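Local coordinates for C-domain type II peptide synthetase (Streptomyces globisporus, PDB 4ZXW), which is a free-standing condensation domain of the nonribosomal peptide synthetase family, with the two-lobed fold of the CoA-dependent acyltransferase clan, at residues M45-G50 and V152-H157; V49-L54 and S391-R396; A223-L228 and T290-S295. All coordinates share one frame; numbering follows the deposited sequence.

Contact 1: residues M45-G50 and V152-H157. With GLC (alpha-D-glucopyranose), chain C; 4T7 ((1R)-1-(naphthalen-2-yl)ethane-1,2-diol), chain E.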
# COMPACT_ATOMS: atom_id res chain seq x y z
N MET A 45 4.65 4.25 13.72
CA MET A 45 5.25 3.39 12.70
C MET A 45 4.32 3.10 11.52
O MET A 45 4.73 2.43 10.57
CB MET A 45 5.72 2.07 13.32
CG MET A 45 6.86 2.29 14.34
SD MET A 45 8.31 3.08 13.62
CE MET A 45 8.87 1.76 12.52
N TYR A 46 3.11 3.64 11.54
CA TYR A 46 2.17 3.36 10.45
C TYR A 46 2.38 4.45 9.39
O TYR A 46 1.65 5.44 9.29
CB TYR A 46 0.71 3.31 10.95
CG TYR A 46 -0.28 2.94 9.88
CD1 TYR A 46 -0.31 1.64 9.37
CD2 TYR A 46 -1.19 3.85 9.37
CE1 TYR A 46 -1.19 1.27 8.38
CE2 TYR A 46 -2.13 3.45 8.35
CZ TYR A 46 -2.11 2.17 7.88
OH TYR A 46 -2.98 1.74 6.86
N HIS A 47 3.42 4.27 8.60
CA HIS A 47 3.77 5.26 7.59
C HIS A 47 4.03 4.58 6.25
O HIS A 47 4.08 3.34 6.17
CB HIS A 47 4.99 6.11 8.02
CG HIS A 47 6.09 5.32 8.68
ND1 HIS A 47 6.61 4.16 8.14
CD2 HIS A 47 6.77 5.53 9.84
CE1 HIS A 47 7.56 3.69 8.93
NE2 HIS A 47 7.67 4.50 9.97
N ILE A 48 4.20 5.40 5.22
CA ILE A 48 4.44 4.92 3.86
C ILE A 48 5.61 5.75 3.35
O ILE A 48 5.69 6.95 3.65
CB ILE A 48 3.17 5.04 3.01
CG1 ILE A 48 3.43 4.56 1.58
CG2 ILE A 48 2.67 6.49 3.00
CD1 ILE A 48 2.17 4.44 0.73
N VAL A 49 6.55 5.11 2.63
CA VAL A 49 7.67 5.81 2.01
C VAL A 49 7.60 5.77 0.47
O VAL A 49 7.01 4.88 -0.12
CB VAL A 49 9.03 5.22 2.46
CG1 VAL A 49 9.13 5.26 3.95
CG2 VAL A 49 9.17 3.79 2.00
N GLY A 50 8.22 6.77 -0.14
CA GLY A 50 8.49 6.80 -1.56
C GLY A 50 9.92 7.32 -1.77
O GLY A 50 10.36 8.27 -1.10
N VAL A 152 13.92 10.62 -0.42
CA VAL A 152 13.03 9.79 0.36
C VAL A 152 11.97 10.64 1.05
O VAL A 152 12.27 11.57 1.81
CB VAL A 152 13.80 9.00 1.38
CG1 VAL A 152 12.86 8.07 2.14
CG2 VAL A 152 14.90 8.18 0.70
N LEU A 153 10.72 10.30 0.78
CA LEU A 153 9.59 10.90 1.46
C LEU A 153 8.91 9.84 2.30
O LEU A 153 8.75 8.68 1.87
CB LEU A 153 8.60 11.50 0.46
CG LEU A 153 9.23 12.48 -0.54
CD1 LEU A 153 8.12 12.95 -1.44
CD2 LEU A 153 9.85 13.66 0.16
N ILE A 154 8.52 10.25 3.49
CA ILE A 154 7.80 9.36 4.39
C ILE A 154 6.62 10.17 4.95
O ILE A 154 6.75 11.35 5.23
CB ILE A 154 8.73 8.80 5.47
CG1 ILE A 154 8.00 7.78 6.32
CG2 ILE A 154 9.32 9.92 6.36
CD1 ILE A 154 8.86 7.10 7.33
N ALA A 155 5.45 9.54 4.98
CA ALA A 155 4.22 10.22 5.35
C ALA A 155 3.40 9.30 6.24
O ALA A 155 3.47 8.08 6.08
CB ALA A 155 3.41 10.59 4.10
N HIS A 156 2.65 9.83 7.20
CA HIS A 156 1.81 8.92 7.99
C HIS A 156 0.78 8.31 7.06
O HIS A 156 0.19 8.98 6.19
CB HIS A 156 1.12 9.61 9.17
CG HIS A 156 0.75 8.65 10.26
ND1 HIS A 156 -0.45 7.98 10.30
CD2 HIS A 156 1.46 8.20 11.32
CE1 HIS A 156 -0.47 7.16 11.33
NE2 HIS A 156 0.68 7.28 11.97
N HIS A 157 0.57 7.01 7.21
CA HIS A 157 -0.20 6.28 6.20
C HIS A 157 -1.72 6.54 6.40
O HIS A 157 -2.52 6.14 5.58
CB HIS A 157 0.19 4.79 6.28
CG HIS A 157 -0.33 3.93 5.17
ND1 HIS A 157 -0.80 4.44 3.97
CD2 HIS A 157 -0.40 2.59 5.06
CE1 HIS A 157 -1.16 3.44 3.19
NE2 HIS A 157 -0.92 2.30 3.82
C1 GLC C . 5.70 0.50 -0.99
C2 GLC C . 5.85 1.60 0.06
C3 GLC C . 5.98 1.04 1.48
C4 GLC C . 4.83 0.09 1.74
C5 GLC C . 4.76 -0.98 0.64
C6 GLC C . 3.56 -1.90 0.92
O2 GLC C . 7.02 2.35 -0.21
O3 GLC C . 5.90 2.15 2.38
O4 GLC C . 5.01 -0.51 3.03
O5 GLC C . 4.65 -0.40 -0.67
O6 GLC C . 2.36 -1.14 0.70
CAI 4T7 E . -2.59 -3.62 5.93
CAM 4T7 E . -3.40 -4.48 6.69
CAG 4T7 E . -3.15 -5.86 6.67
CAD 4T7 E . -3.93 -6.72 7.45
CAC 4T7 E . -4.95 -6.22 8.26
CAF 4T7 E . -5.19 -4.85 8.28
CAL 4T7 E . -4.40 -3.98 7.51
CAH 4T7 E . -4.62 -2.60 7.52
CAE 4T7 E . -3.84 -1.76 6.73
CAK 4T7 E . -2.80 -2.24 5.93
CAN 4T7 E . -2.01 -1.31 5.13
OAB 4T7 E . -0.58 -1.59 5.11
CAJ 4T7 E . -2.47 -1.24 3.67
OAA 4T7 E . -1.67 -0.31 2.91
O HOH W 1 -3.86 3.63 5.32
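Strands 47-50 and 152-156 pair antiparallel, their short axes at 159°, with Ile48 opposite Ala155 and Gly50 opposite Leu153 joined by paired backbone hydrogen bonds, and His47/His156 and Val49/Ile154 as the non-hydrogen-bonded pairs. On the face of Val49 and Ile154, Val49 CG1 rests 3.6 Å from Ile154 CG1. Ile154 CD1 runs on to sit over the middle of the His47 imidazole, 3.6 Å from its centroid, a CH-pi contact; Ser404 fixes that ring through ND1. At the end of strand 148-156, His156 and His157 open the HHxxxD signature of condensation domains. Tyr46 O accepts a nearly straight bond of 2.8 Å from His157 N and also lies over the centre of the His156 ring, which is anchored in turn by Gly43 and Thr158. Tyr46 CG stands anti to the backbone N (chi1 -176°), which brings one ring face under His157 CB, 3.7 Å from the ring centroid, while the ring edge meets His156. A water joins Tyr46 OH to His157 O. His157 ND1 bonds Ala160 O, fixing the imidazole so that NE2 meets 4T7 OAA in the ring plane at 2.9 Å. Val49 N donates to glucose O3, and Val49 O accepts from glucose O2.

Contact 2: residues V49-L54 and S391-R396. With FRU (beta-D-fructofuranose), chain B; GLC (alpha-D-glucopyranose), chain C.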
# COMPACT_ATOMS: atom_id res chain seq x y z
N VAL A 49 6.55 5.11 2.63
CA VAL A 49 7.67 5.81 2.01
C VAL A 49 7.60 5.77 0.47
O VAL A 49 7.01 4.88 -0.12
CB VAL A 49 9.03 5.22 2.46
CG1 VAL A 49 9.13 5.26 3.95
CG2 VAL A 49 9.17 3.79 2.00
N GLY A 50 8.22 6.77 -0.14
CA GLY A 50 8.49 6.80 -1.56
C GLY A 50 9.92 7.32 -1.77
O GLY A 50 10.36 8.27 -1.10
N ALA A 51 10.65 6.64 -2.64
CA ALA A 51 12.00 7.01 -2.99
C ALA A 51 12.12 7.26 -4.50
O ALA A 51 11.64 6.46 -5.32
CB ALA A 51 12.95 5.94 -2.56
N TRP A 52 12.73 8.38 -4.84
CA TRP A 52 12.98 8.76 -6.21
C TRP A 52 14.45 9.01 -6.45
O TRP A 52 15.12 9.59 -5.62
CB TRP A 52 12.21 10.01 -6.57
CG TRP A 52 10.76 9.79 -6.67
CD1 TRP A 52 10.05 9.63 -7.80
CD2 TRP A 52 9.83 9.73 -5.59
NE1 TRP A 52 8.73 9.47 -7.50
CE2 TRP A 52 8.57 9.52 -6.14
CE3 TRP A 52 9.94 9.82 -4.20
CZ2 TRP A 52 7.41 9.39 -5.36
CZ3 TRP A 52 8.78 9.69 -3.42
CH2 TRP A 52 7.55 9.49 -4.00
N ARG A 53 14.93 8.56 -7.59
CA ARG A 53 16.27 8.82 -8.03
C ARG A 53 16.17 10.16 -8.74
O ARG A 53 15.31 10.35 -9.60
CB ARG A 53 16.75 7.69 -8.94
CG ARG A 53 18.25 7.66 -9.30
CD ARG A 53 19.05 7.23 -8.09
NE ARG A 53 20.49 7.22 -8.37
CZ ARG A 53 21.16 6.17 -8.85
NH1 ARG A 53 22.46 6.27 -9.05
NH2 ARG A 53 20.54 5.03 -9.10
N LEU A 54 17.00 11.10 -8.34
CA LEU A 54 17.03 12.45 -8.92
C LEU A 54 18.31 12.65 -9.72
O LEU A 54 19.40 12.41 -9.20
CB LEU A 54 16.95 13.51 -7.82
CG LEU A 54 15.76 13.47 -6.88
CD1 LEU A 54 15.70 14.78 -6.08
CD2 LEU A 54 14.47 13.25 -7.64
N SER A 391 12.87 9.48 -11.29
CA SER A 391 12.13 8.27 -11.47
C SER A 391 11.96 7.50 -10.15
O SER A 391 12.82 7.51 -9.27
CB SER A 391 12.82 7.42 -12.53
OG SER A 391 14.10 7.09 -12.10
N LYS A 392 10.82 6.84 -10.01
CA LYS A 392 10.47 6.17 -8.79
C LYS A 392 11.31 4.92 -8.62
O LYS A 392 11.60 4.22 -9.57
CB LYS A 392 8.96 5.84 -8.80
CG LYS A 392 8.40 5.15 -7.58
CD LYS A 392 8.74 5.85 -6.29
CE LYS A 392 7.70 5.64 -5.21
NZ LYS A 392 7.15 4.25 -5.12
N ILE A 393 11.68 4.64 -7.38
CA ILE A 393 12.36 3.40 -7.06
C ILE A 393 11.32 2.40 -6.56
O ILE A 393 10.71 2.63 -5.52
CB ILE A 393 13.46 3.64 -6.02
CG1 ILE A 393 14.57 4.48 -6.64
CG2 ILE A 393 14.06 2.34 -5.54
CD1 ILE A 393 15.53 5.05 -5.62
N TRP A 394 11.09 1.32 -7.31
CA TRP A 394 10.13 0.29 -6.89
C TRP A 394 10.81 -0.94 -6.35
O TRP A 394 10.36 -1.51 -5.35
CB TRP A 394 9.22 -0.15 -8.04
CG TRP A 394 8.18 0.85 -8.34
CD1 TRP A 394 8.10 1.63 -9.45
CD2 TRP A 394 7.06 1.19 -7.51
NE1 TRP A 394 7.00 2.45 -9.37
CE2 TRP A 394 6.34 2.20 -8.19
CE3 TRP A 394 6.60 0.75 -6.26
CZ2 TRP A 394 5.19 2.78 -7.66
CZ3 TRP A 394 5.44 1.32 -5.73
CH2 TRP A 394 4.75 2.33 -6.43
N GLU A 395 11.86 -1.37 -7.04
CA GLU A 395 12.56 -2.59 -6.71
C GLU A 395 13.47 -2.34 -5.52
O GLU A 395 14.46 -1.63 -5.65
CB GLU A 395 13.38 -3.07 -7.90
CG GLU A 395 13.07 -4.48 -8.35
CD GLU A 395 13.90 -4.87 -9.56
OE1 GLU A 395 13.37 -5.57 -10.46
OE2 GLU A 395 15.08 -4.47 -9.61
N ARG A 396 13.11 -2.84 -4.35
CA ARG A 396 14.00 -2.82 -3.21
C ARG A 396 14.28 -4.24 -2.90
O ARG A 396 13.35 -5.02 -2.72
CB ARG A 396 13.38 -2.13 -1.99
CG ARG A 396 12.97 -0.73 -2.25
CD ARG A 396 12.02 -0.26 -1.18
NE ARG A 396 12.55 -0.22 0.17
CZ ARG A 396 11.80 0.05 1.23
NH1 ARG A 396 10.49 0.25 1.09
NH2 ARG A 396 12.33 0.11 2.45
C1 FRU B . 8.41 0.64 -2.72
C2 FRU B . 7.56 -0.52 -2.20
C3 FRU B . 8.34 -1.77 -1.79
C4 FRU B . 7.51 -3.03 -2.13
C5 FRU B . 6.70 -2.49 -3.31
C6 FRU B . 5.30 -3.10 -3.28
O1 FRU B . 8.98 1.42 -1.68
O2 FRU B . 6.91 -0.21 -0.97
O3 FRU B . 9.32 -1.68 -0.75
O4 FRU B . 8.23 -4.22 -2.43
O5 FRU B . 6.64 -1.04 -3.18
O6 FRU B . 4.64 -2.75 -2.03
C1 GLC C . 5.70 0.50 -0.99
C2 GLC C . 5.85 1.60 0.06
C3 GLC C . 5.98 1.04 1.48
C4 GLC C . 4.83 0.09 1.74
C5 GLC C . 4.76 -0.98 0.64
C6 GLC C . 3.56 -1.90 0.92
O2 GLC C . 7.02 2.35 -0.21
O3 GLC C . 5.90 2.15 2.38
O4 GLC C . 5.01 -0.51 3.03
O5 GLC C . 4.65 -0.40 -0.67
O6 GLC C . 2.36 -1.14 0.70
O HOH W 2 9.85 3.77 -3.36
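Lys392 and Trp52 face each other as a non-hydrogen-bonded pair, CA to CA 4.4 Å, and the lysine chain can be traced across the indole. Its CB starts 3.9 Å from Trp52 NE1, on the side of the indole that CD covers and just past the rim. CG, anti to the backbone N (chi1 -179°), leads to a bend at chi2 that lays CD over one indole face, 3.9 Å from the centroid of the five-membered ring: a CH-pi contact. The same CD lies 3.1 Å from Ala51 O, which also accepts the bond from Ile393 N. CE continues over the six-membered ring, 3.8 Å from Trp52 CZ2, and touches Gly50 CA. After a second bend, NZ is too far from Trp52 for more than a weak cation-pi attraction; it lies instead above the rim of the Trp394 indole and bonds weakly to a water that also joins Ala51 N, Ile393 O and FRU O1. Strand 388-392 is here paired antiparallel with strand 47-55, although strands 366-373 and 410-416, which precede and follow 383-392 in the chain, belong to the other sheet: this is the crossover by which one lobe of a condensation domain lends strands to the other. Arg53 N to Ser391 O, 2.9 Å, and Ser391 N to Arg53 O complete the pairing. Beyond the strand, Arg396 places NH1 2.9 Å from FRU O3 in a weak, bent bond, while NH2 is held by Glu125 and Asn122. Arg53 turns its guanidinium away to salt bridges with Asp148 and Glu110. Fructose is also bonded to Ser413 and Ser425, on strands of the second sheet.

Contact 3: residues A223-L228 and T290-S295. With 4T7 ((1R)-1-(naphthalen-2-yl)ethane-1,2-diol), chain E.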
# COMPACT_ATOMS: atom_id res chain seq x y z
N ALA A 223 -19.26 -16.59 4.84
CA ALA A 223 -17.87 -16.35 4.49
C ALA A 223 -17.06 -15.97 5.73
O ALA A 223 -17.59 -15.33 6.65
CB ALA A 223 -17.78 -15.26 3.47
N ARG A 224 -15.80 -16.44 5.77
CA ARG A 224 -14.80 -16.06 6.77
C ARG A 224 -13.51 -15.74 6.05
O ARG A 224 -13.01 -16.57 5.27
CB ARG A 224 -14.53 -17.19 7.78
CG ARG A 224 -15.70 -17.64 8.61
CD ARG A 224 -15.94 -16.70 9.77
NE ARG A 224 -16.98 -17.19 10.67
CZ ARG A 224 -18.28 -17.20 10.39
NH1 ARG A 224 -18.73 -16.75 9.22
NH2 ARG A 224 -19.15 -17.67 11.27
N ILE A 225 -12.93 -14.57 6.31
CA ILE A 225 -11.62 -14.31 5.73
C ILE A 225 -10.69 -15.38 6.22
O ILE A 225 -10.70 -15.71 7.38
CB ILE A 225 -11.11 -12.94 6.07
CG1 ILE A 225 -11.99 -11.91 5.37
CG2 ILE A 225 -9.62 -12.80 5.64
CD1 ILE A 225 -11.69 -10.48 5.78
N ILE A 226 -9.90 -15.94 5.32
CA ILE A 226 -9.03 -17.04 5.67
C ILE A 226 -7.93 -16.59 6.64
O ILE A 226 -7.24 -15.58 6.42
CB ILE A 226 -8.44 -17.66 4.41
CG1 ILE A 226 -7.96 -19.07 4.70
CG2 ILE A 226 -7.31 -16.87 3.87
CD1 ILE A 226 -8.05 -19.93 3.50
N GLY A 227 -7.79 -17.35 7.72
CA GLY A 227 -6.76 -17.10 8.71
C GLY A 227 -5.54 -17.97 8.50
O GLY A 227 -5.64 -19.14 8.19
N LEU A 228 -4.38 -17.37 8.68
CA LEU A 228 -3.14 -18.12 8.63
C LEU A 228 -2.70 -18.42 10.05
O LEU A 228 -2.72 -17.52 10.91
CB LEU A 228 -2.05 -17.32 7.90
CG LEU A 228 -2.38 -16.81 6.50
CD1 LEU A 228 -1.42 -15.77 6.12
CD2 LEU A 228 -2.31 -17.93 5.52
N THR A 290 -11.86 -16.80 1.00
CA THR A 290 -12.07 -15.35 1.03
C THR A 290 -10.78 -14.68 1.49
O THR A 290 -10.25 -15.02 2.54
CB THR A 290 -13.22 -14.96 1.95
OG1 THR A 290 -14.40 -15.62 1.50
CG2 THR A 290 -13.46 -13.45 1.91
N VAL A 291 -10.31 -13.75 0.66
CA VAL A 291 -9.08 -13.01 0.88
C VAL A 291 -9.29 -11.56 0.48
O VAL A 291 -9.62 -11.28 -0.67
CB VAL A 291 -7.88 -13.59 0.09
CG1 VAL A 291 -6.68 -12.62 0.14
CG2 VAL A 291 -7.48 -14.93 0.64
N PRO A 292 -9.06 -10.62 1.41
CA PRO A 292 -9.23 -9.22 1.06
C PRO A 292 -8.05 -8.69 0.26
O PRO A 292 -6.93 -9.20 0.35
CB PRO A 292 -9.33 -8.53 2.42
CG PRO A 292 -8.51 -9.39 3.32
CD PRO A 292 -8.65 -10.81 2.81
N THR A 293 -8.35 -7.71 -0.57
CA THR A 293 -7.33 -6.91 -1.19
C THR A 293 -7.59 -5.48 -0.74
O THR A 293 -8.52 -5.22 0.01
CB THR A 293 -7.34 -7.06 -2.75
OG1 THR A 293 -6.19 -6.41 -3.33
CG2 THR A 293 -8.59 -6.47 -3.33
N PHE A 294 -6.72 -4.57 -1.15
CA PHE A 294 -7.02 -3.15 -1.10
C PHE A 294 -7.24 -2.64 -2.50
O PHE A 294 -6.36 -2.76 -3.32
CB PHE A 294 -5.88 -2.37 -0.43
CG PHE A 294 -5.91 -2.42 1.04
CD1 PHE A 294 -6.91 -1.75 1.75
CD2 PHE A 294 -4.96 -3.14 1.73
CE1 PHE A 294 -6.92 -1.76 3.14
CE2 PHE A 294 -4.98 -3.18 3.14
CZ PHE A 294 -5.97 -2.48 3.84
N SER A 295 -8.43 -2.11 -2.79
CA SER A 295 -8.62 -1.41 -4.03
C SER A 295 -8.02 -0.01 -3.87
O SER A 295 -7.72 0.40 -2.76
CB SER A 295 -10.11 -1.33 -4.41
OG SER A 295 -10.71 -0.26 -3.72
CAI 4T7 E . -2.59 -3.62 5.93
CAM 4T7 E . -3.40 -4.48 6.69
CAG 4T7 E . -3.15 -5.86 6.67
CAD 4T7 E . -3.93 -6.72 7.45
CAC 4T7 E . -4.95 -6.22 8.26
CAF 4T7 E . -5.19 -4.85 8.28
CAL 4T7 E . -4.40 -3.98 7.51
CAH 4T7 E . -4.62 -2.60 7.52
CAE 4T7 E . -3.84 -1.76 6.73
CAK 4T7 E . -2.80 -2.24 5.93
CAN 4T7 E . -2.01 -1.31 5.13
OAB 4T7 E . -0.58 -1.59 5.11
CAJ 4T7 E . -2.47 -1.24 3.67
OAA 4T7 E . -1.67 -0.31 2.91
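A single hydrogen bond, Ile226 N to Thr290 O at 2.9 Å, is all that ties these two backbones directly, and no continuous strand pairing follows from it. The bond is nearly straight (169° at the hydrogen). Thr290 O also receives a CA-H...O contact from Ile225 CA at 3.5 Å, so one carbonyl takes two donors from consecutive residues. Most of the rest is van der Waals packing. Ile225 has CG2 anti to the backbone N and CG1 beside it (chi1 -67°), which sends its two branches to different partners: CG2 reaches Pro292 CD at 3.6 Å, while CG1 passes across Thr290 CG2 at 4.1 Å, the two side chains meeting at about a right angle. Ile226 meets the strand through its short branch, CG2 to Val291 CG2 at 3.8 Å. Upstream, Ala223 CB touches Thr290 OG1, and Arg224 O lies 3.7 Å from Thr290 CB. Arg224 CB points away from the strand, and the rest of the side chain is poorly ordered. Further along strand 288-295 the contact ends, and 4T7 CAJ lies obliquely to the Phe294 ring, close to CE2. Ile225 also packs on Ile368, the Pro292 backbone pairs with that of Phe371, and Thr293 OG1 bonds Phe371 O, so both segments lean on strand 366-373. This is structural packing within the second lobe of the condensation-domain fold, where the approach to edge strand 227-229 of the five-strand sheet meets the two-strand unit of 288-295 and 312-319.

Overall arrangement
Contacts 1 and 2 are neighbours in one mixed sheet: strand 47-55 is their common member, paired with 148-156 along one edge and with 388-392 along the other. Their centres are about 13 Å apart, and Leu153 CD1 packs on Trp52 CZ3 at 3.9 Å. Contact 3 lies in the other lobe, centre to centre about 25 Å from contact 1 and about 29 Å from contact 2. Along the chain, both segments of contact 1 precede those of contact 3, which in turn fall between the two segments of contact 2, so the chain builds much of the second lobe before returning to the first sheet. Glucose touches contacts 1 and 2, and 4T7 touches contacts 1 and 3, so ligand atoms approach both lobes.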